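Local coordinates for DNA primase (Helicobacter pylori, PDB 4EHS), which makes the short RNA primers that DNA polymerase extends during replication and, through the C-terminal domain present here, binds the DnaB helicase, at residues V37-Y40 and L41-R45; H62-Q65 and E66-L70. All blocks are in the same frame, centred on the assembly; numbering follows the deposited sequence.

Two short helical stretches of the all-helical helicase-binding domain illustrate i to i+4 spacing at the C-terminal end of one helix and the N-terminal start of another. Contact 1, on helix 30-43, is the more buried; contact 2, on helix 64-71, leans further to the surface; their centres are about 12 Å apart. They meet mainly through L70, which packs on L41 and L42 and whose O lies 2.7 Å from NH1 of R45, and CD1 of I38 packs on O of K63. Each pairs a basic residue with an acid a turn later: in contact 1 an arginine grips directly with two nitrogens; in contact 2 the lysine bond is weak, and water carries much of the polar linkage.

Contact 1: residues V37-Y40 and L41-R45; sequences VIRY and LLEDR
R39 and E43 face each other one turn apart, and the arginine takes hold of its acid side-on. Both NE and NH2 reach a single carboxylate oxygen, with NE 3.1 Å from OE2 of E43 and NH2 3.2 Å from that same OE2. The oxygen sits almost exactly in the guanidinium plane, and the two flat groups are only 13° apart. NE meets OE2 on its anti side, somewhat out of the carboxylate plane, and NH2 meets it nearly along its C-O axis. Because both nitrogens share OE2, that oxygen is a double acceptor, and the pair is not the two-oxygen bidentate kind. The arginine gets there because its CG is anti to the backbone N (chi1 180°) and its chain then bends at chi2 (63°). NH1 is turned to the carbonyl oxygens of L83 and D86, which probably helps to fix the rotation of the guanidinium. This is the i to i+4 pairing of the last turns of helix 30-43, part of the all-helical domain through which the primase binds DnaB. The main chain beneath repeats the same spacing: N of L42 lies 2.8 Å from O of I38, and N of D44 lies 2.9 Å from O of Y40. D44 then leaves helical geometry; its side chain caps a backbone N of helix 45-51, and OD1 also bonds OG of S46. On the apolar side the two side chains slant across each other, CG2 of I38 meeting CD1 of L42 at 4.2 Å. L41 folds back over the preceding turn, its CG 3.2 Å from O of V37, and packs on F67 and F96, while L42 packs against helix 78-85. The ring of Y40 meets that of F96, and its OH is bonded to N of K92.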
loop_
_atom_site.group_PDB
_atom_site.type_symbol
_atom_site.label_atom_id
_atom_site.label_comp_id
_atom_site.label_asym_id
_atom_site.label_seq_id
_atom_site.Cartn_x
_atom_site.Cartn_y
_atom_site.Cartn_z
ATOM N N VAL A 37 -1.192 -8.723 -17.015
ATOM C CA VAL A 37 -0.455 -7.762 -16.189
ATOM C C VAL A 37 0.967 -8.333 -15.987
ATOM O O VAL A 37 1.956 -7.608 -16.190
ATOM C CB VAL A 37 -1.224 -7.464 -14.869
ATOM C CG1 VAL A 37 -0.274 -6.778 -13.900
ATOM C CG2 VAL A 37 -2.397 -6.500 -15.122
ATOM N N ILE A 38 1.097 -9.620 -15.641
ATOM C CA ILE A 38 2.390 -10.186 -15.358
ATOM C C ILE A 38 3.237 -10.245 -16.639
ATOM O O ILE A 38 4.475 -10.113 -16.605
ATOM C CB ILE A 38 2.236 -11.554 -14.693
ATOM C CG1 ILE A 38 1.636 -11.331 -13.267
ATOM C CG2 ILE A 38 3.614 -12.238 -14.531
ATOM C CD1 ILE A 38 1.167 -12.629 -12.629
ATOM N N ARG A 39 2.532 -10.526 -17.739
ATOM C CA ARG A 39 3.269 -10.614 -19.045
ATOM C C ARG A 39 3.948 -9.250 -19.380
ATOM O O ARG A 39 5.122 -9.173 -19.885
ATOM C CB ARG A 39 2.261 -11.065 -20.142
ATOM C CG ARG A 39 3.061 -11.138 -21.489
ATOM C CD ARG A 39 4.176 -12.183 -21.446
ATOM N NE ARG A 39 4.655 -12.190 -22.852
ATOM C CZ ARG A 39 4.182 -13.039 -23.746
ATOM N NH1 ARG A 39 3.465 -14.120 -23.352
ATOM N NH2 ARG A 39 4.549 -12.872 -25.043
ATOM N N TYR A 40 3.231 -8.157 -19.139
ATOM C CA TYR A 40 3.829 -6.819 -19.291
ATOM C C TYR A 40 5.064 -6.693 -18.389
ATOM O O TYR A 40 6.107 -6.170 -18.829
ATOM C CB TYR A 40 2.887 -5.731 -18.863
ATOM C CG TYR A 40 1.960 -5.214 -19.964
ATOM C CD1 TYR A 40 2.440 -4.356 -20.933
ATOM C CD2 TYR A 40 0.627 -5.597 -20.010
ATOM C CE1 TYR A 40 1.587 -3.833 -21.943
ATOM C CE2 TYR A 40 -0.234 -5.100 -21.009
ATOM C CZ TYR A 40 0.279 -4.245 -22.015
ATOM O OH TYR A 40 -0.551 -3.742 -22.995
ATOM N N LEU A 41 4.936 -7.086 -17.117
ATOM C CA LEU A 41 6.126 -7.047 -16.194
ATOM C C LEU A 41 7.287 -7.938 -16.657
ATOM O O LEU A 41 8.469 -7.583 -16.460
ATOM C CB LEU A 41 5.721 -7.503 -14.789
ATOM C CG LEU A 41 4.437 -6.812 -14.312
ATOM C CD1 LEU A 41 4.243 -7.365 -12.912
ATOM C CD2 LEU A 41 4.458 -5.274 -14.226
ATOM N N LEU A 42 6.978 -9.068 -17.267
ATOM C CA LEU A 42 8.043 -9.924 -17.809
ATOM C C LEU A 42 8.758 -9.264 -18.995
ATOM O O LEU A 42 9.984 -9.505 -19.220
ATOM C CB LEU A 42 7.433 -11.270 -18.260
ATOM C CG LEU A 42 7.169 -12.213 -17.075
ATOM C CD1 LEU A 42 6.225 -13.322 -17.630
ATOM C CD2 LEU A 42 8.459 -12.872 -16.518
ATOM N N GLU A 43 8.008 -8.559 -19.823
ATOM C CA GLU A 43 8.597 -7.981 -21.054
ATOM C C GLU A 43 9.338 -6.689 -20.752
ATOM O O GLU A 43 10.290 -6.322 -21.471
ATOM C CB GLU A 43 7.553 -7.704 -22.124
ATOM C CG GLU A 43 6.990 -9.048 -22.620
ATOM C CD GLU A 43 6.895 -9.221 -24.134
ATOM O OE1 GLU A 43 7.223 -8.285 -24.894
ATOM O OE2 GLU A 43 6.312 -10.278 -24.564
ATOM N N ASP A 44 8.899 -5.966 -19.695
ATOM C CA ASP A 44 9.546 -4.686 -19.420
ATOM C C ASP A 44 9.666 -4.538 -17.902
ATOM O O ASP A 44 8.719 -4.213 -17.236
ATOM C CB ASP A 44 8.821 -3.518 -20.093
ATOM C CG ASP A 44 9.583 -2.167 -19.917
ATOM O OD1 ASP A 44 10.450 -2.049 -19.034
ATOM O OD2 ASP A 44 9.253 -1.287 -20.659
ATOM N N ARG A 45 10.846 -4.837 -17.374
ATOM C CA ARG A 45 10.974 -4.946 -15.899
ATOM C C ARG A 45 10.823 -3.567 -15.289
ATOM O O ARG A 45 10.533 -3.478 -14.077
ATOM C CB ARG A 45 12.279 -5.612 -15.459
ATOM C CG ARG A 45 12.133 -6.419 -14.139
ATOM C CD ARG A 45 13.298 -7.406 -13.852
ATOM N NE ARG A 45 13.386 -7.825 -12.449
ATOM C CZ ARG A 45 12.672 -8.819 -11.876
ATOM N NH1 ARG A 45 11.791 -9.531 -12.575
ATOM N NH2 ARG A 45 12.817 -9.084 -10.575
#

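Contact 2: residues H62-Q65 and E66-L70; sequences HKKQ and EFDAL
Backbone bonds between K63 and F67 and between K64 and D68 close the first turns, N of F67 being 3.1 Å from O of K63 and N of D68 2.9 Å from O of K64. E66 works through water. One water donates to its OE1 at 2.7 Å and also to O of H62, with a weak bond from N of Q65; a second links OE2 to NZ of K63, which stands 4.1 Å from that oxygen. The glutamate bends at chi2 (87°), laying its carboxylate against the lysine, CD of K63 lying 3.6 Å from OE2. K64 and D68 form a salt bridge one turn apart, with NZ of K64 3.3 Å from OD2 of D68, a weak bond. The lysine chain runs out extended and bends only at its end (chi4 -58°), which swings NZ toward OD2 of D68, near the carboxylate plane. OG of S57 joins both residues, bonded to NZ of K64 and to OD1 of D68. Outward from this, the ring of F67 stacks with that of F60, and E66 also packs on helix 78-85. With K63 at the N-cap position, the whole is the N-terminal start of an alpha-helix, its first-turn glutamate folded back toward the preceding loop.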
loop_
_atom_site.group_PDB
_atom_site.type_symbol
_atom_site.label_atom_id
_atom_site.label_comp_id
_atom_site.label_asym_id
_atom_site.label_seq_id
_atom_site.Cartn_x
_atom_site.Cartn_y
_atom_site.Cartn_z
ATOM N N HIS A 62 -5.087 -15.940 -9.098
ATOM C CA HIS A 62 -4.828 -17.024 -10.061
ATOM C C HIS A 62 -3.411 -17.231 -10.359
ATOM O O HIS A 62 -3.007 -18.364 -10.641
ATOM C CB HIS A 62 -5.595 -16.792 -11.359
ATOM C CG HIS A 62 -7.070 -16.698 -11.162
ATOM N ND1 HIS A 62 -7.853 -17.811 -10.927
ATOM C CD2 HIS A 62 -7.911 -15.602 -11.122
ATOM C CE1 HIS A 62 -9.136 -17.400 -10.739
ATOM N NE2 HIS A 62 -9.190 -16.081 -10.887
ATOM N N LYS A 63 -2.595 -16.167 -10.294
ATOM C CA LYS A 63 -1.243 -16.218 -10.836
ATOM C C LYS A 63 -0.236 -15.717 -9.776
ATOM O O LYS A 63 0.814 -15.192 -10.079
ATOM C CB LYS A 63 -1.112 -15.447 -12.187
ATOM C CG LYS A 63 -2.004 -15.991 -13.307
ATOM C CD LYS A 63 -1.541 -17.351 -13.765
ATOM C CE LYS A 63 -2.588 -18.039 -14.606
ATOM N NZ LYS A 63 -2.254 -19.384 -15.116
ATOM N N LYS A 64 -0.536 -16.044 -8.523
ATOM C CA LYS A 64 0.308 -15.592 -7.446
ATOM C C LYS A 64 1.710 -16.192 -7.567
ATOM O O LYS A 64 2.699 -15.493 -7.372
ATOM C CB LYS A 64 -0.369 -15.950 -6.132
ATOM C CG LYS A 64 0.461 -15.572 -4.931
ATOM C CD LYS A 64 -0.377 -15.878 -3.690
ATOM C CE LYS A 64 0.115 -15.072 -2.495
ATOM N NZ LYS A 64 1.551 -15.412 -2.281
ATOM N N GLN A 65 1.815 -17.470 -7.916
ATOM C CA GLN A 65 3.132 -18.114 -7.992
ATOM C C GLN A 65 3.990 -17.459 -9.075
ATOM O O GLN A 65 5.158 -17.246 -8.845
ATOM C CB GLN A 65 3.039 -19.651 -8.223
ATOM C CG GLN A 65 2.251 -20.284 -7.077
ATOM C CD GLN A 65 2.108 -21.798 -7.119
ATOM O OE1 GLN A 65 2.806 -22.513 -7.858
ATOM N NE2 GLN A 65 1.196 -22.301 -6.296
ATOM N N GLU A 66 3.393 -17.164 -10.231
ATOM C CA GLU A 66 4.094 -16.458 -11.308
ATOM C C GLU A 66 4.620 -15.101 -10.834
ATOM O O GLU A 66 5.811 -14.782 -11.055
ATOM C CB GLU A 66 3.162 -16.295 -12.541
ATOM C CG GLU A 66 2.926 -17.663 -13.218
ATOM C CD GLU A 66 1.765 -18.466 -12.655
ATOM O OE1 GLU A 66 1.299 -18.113 -11.525
ATOM O OE2 GLU A 66 1.382 -19.487 -13.325
ATOM N N PHE A 67 3.760 -14.306 -10.206
ATOM C CA PHE A 67 4.205 -12.978 -9.708
ATOM C C PHE A 67 5.362 -13.151 -8.695
ATOM O O PHE A 67 6.412 -12.441 -8.766
ATOM C CB PHE A 67 3.046 -12.196 -9.078
ATOM C CG PHE A 67 3.450 -10.782 -8.637
ATOM C CD1 PHE A 67 3.447 -9.725 -9.577
ATOM C CD2 PHE A 67 3.837 -10.492 -7.307
ATOM C CE1 PHE A 67 3.819 -8.422 -9.215
ATOM C CE2 PHE A 67 4.187 -9.189 -6.949
ATOM C CZ PHE A 67 4.156 -8.140 -7.890
ATOM N N ASP A 68 5.178 -14.091 -7.758
ATOM C CA ASP A 68 6.242 -14.344 -6.794
ATOM C C ASP A 68 7.567 -14.678 -7.485
ATOM O O ASP A 68 8.612 -14.185 -7.078
ATOM C CB ASP A 68 5.815 -15.488 -5.828
ATOM C CG ASP A 68 4.885 -14.996 -4.734
ATOM O OD1 ASP A 68 4.822 -13.776 -4.494
ATOM O OD2 ASP A 68 4.197 -15.841 -4.157
ATOM N N ALA A 69 7.554 -15.571 -8.467
ATOM C CA ALA A 69 8.780 -15.987 -9.119
ATOM C C ALA A 69 9.427 -14.821 -9.843
ATOM O O ALA A 69 10.659 -14.691 -9.861
ATOM C CB ALA A 69 8.528 -17.152 -10.073
ATOM N N LEU A 70 8.599 -13.971 -10.442
ATOM C CA LEU A 70 9.093 -12.810 -11.175
ATOM C C LEU A 70 9.722 -11.788 -10.233
ATOM O O LEU A 70 10.574 -10.999 -10.639
ATOM C CB LEU A 70 7.961 -12.161 -11.974
ATOM C CG LEU A 70 8.246 -10.770 -12.544
ATOM C CD1 LEU A 70 9.385 -10.824 -13.549
ATOM C CD2 LEU A 70 6.994 -10.182 -13.177
HETATM O O HOH W 1 -0.068 -19.612 -9.808
HETATM O O HOH W 2 -0.609 -20.987 -13.080
#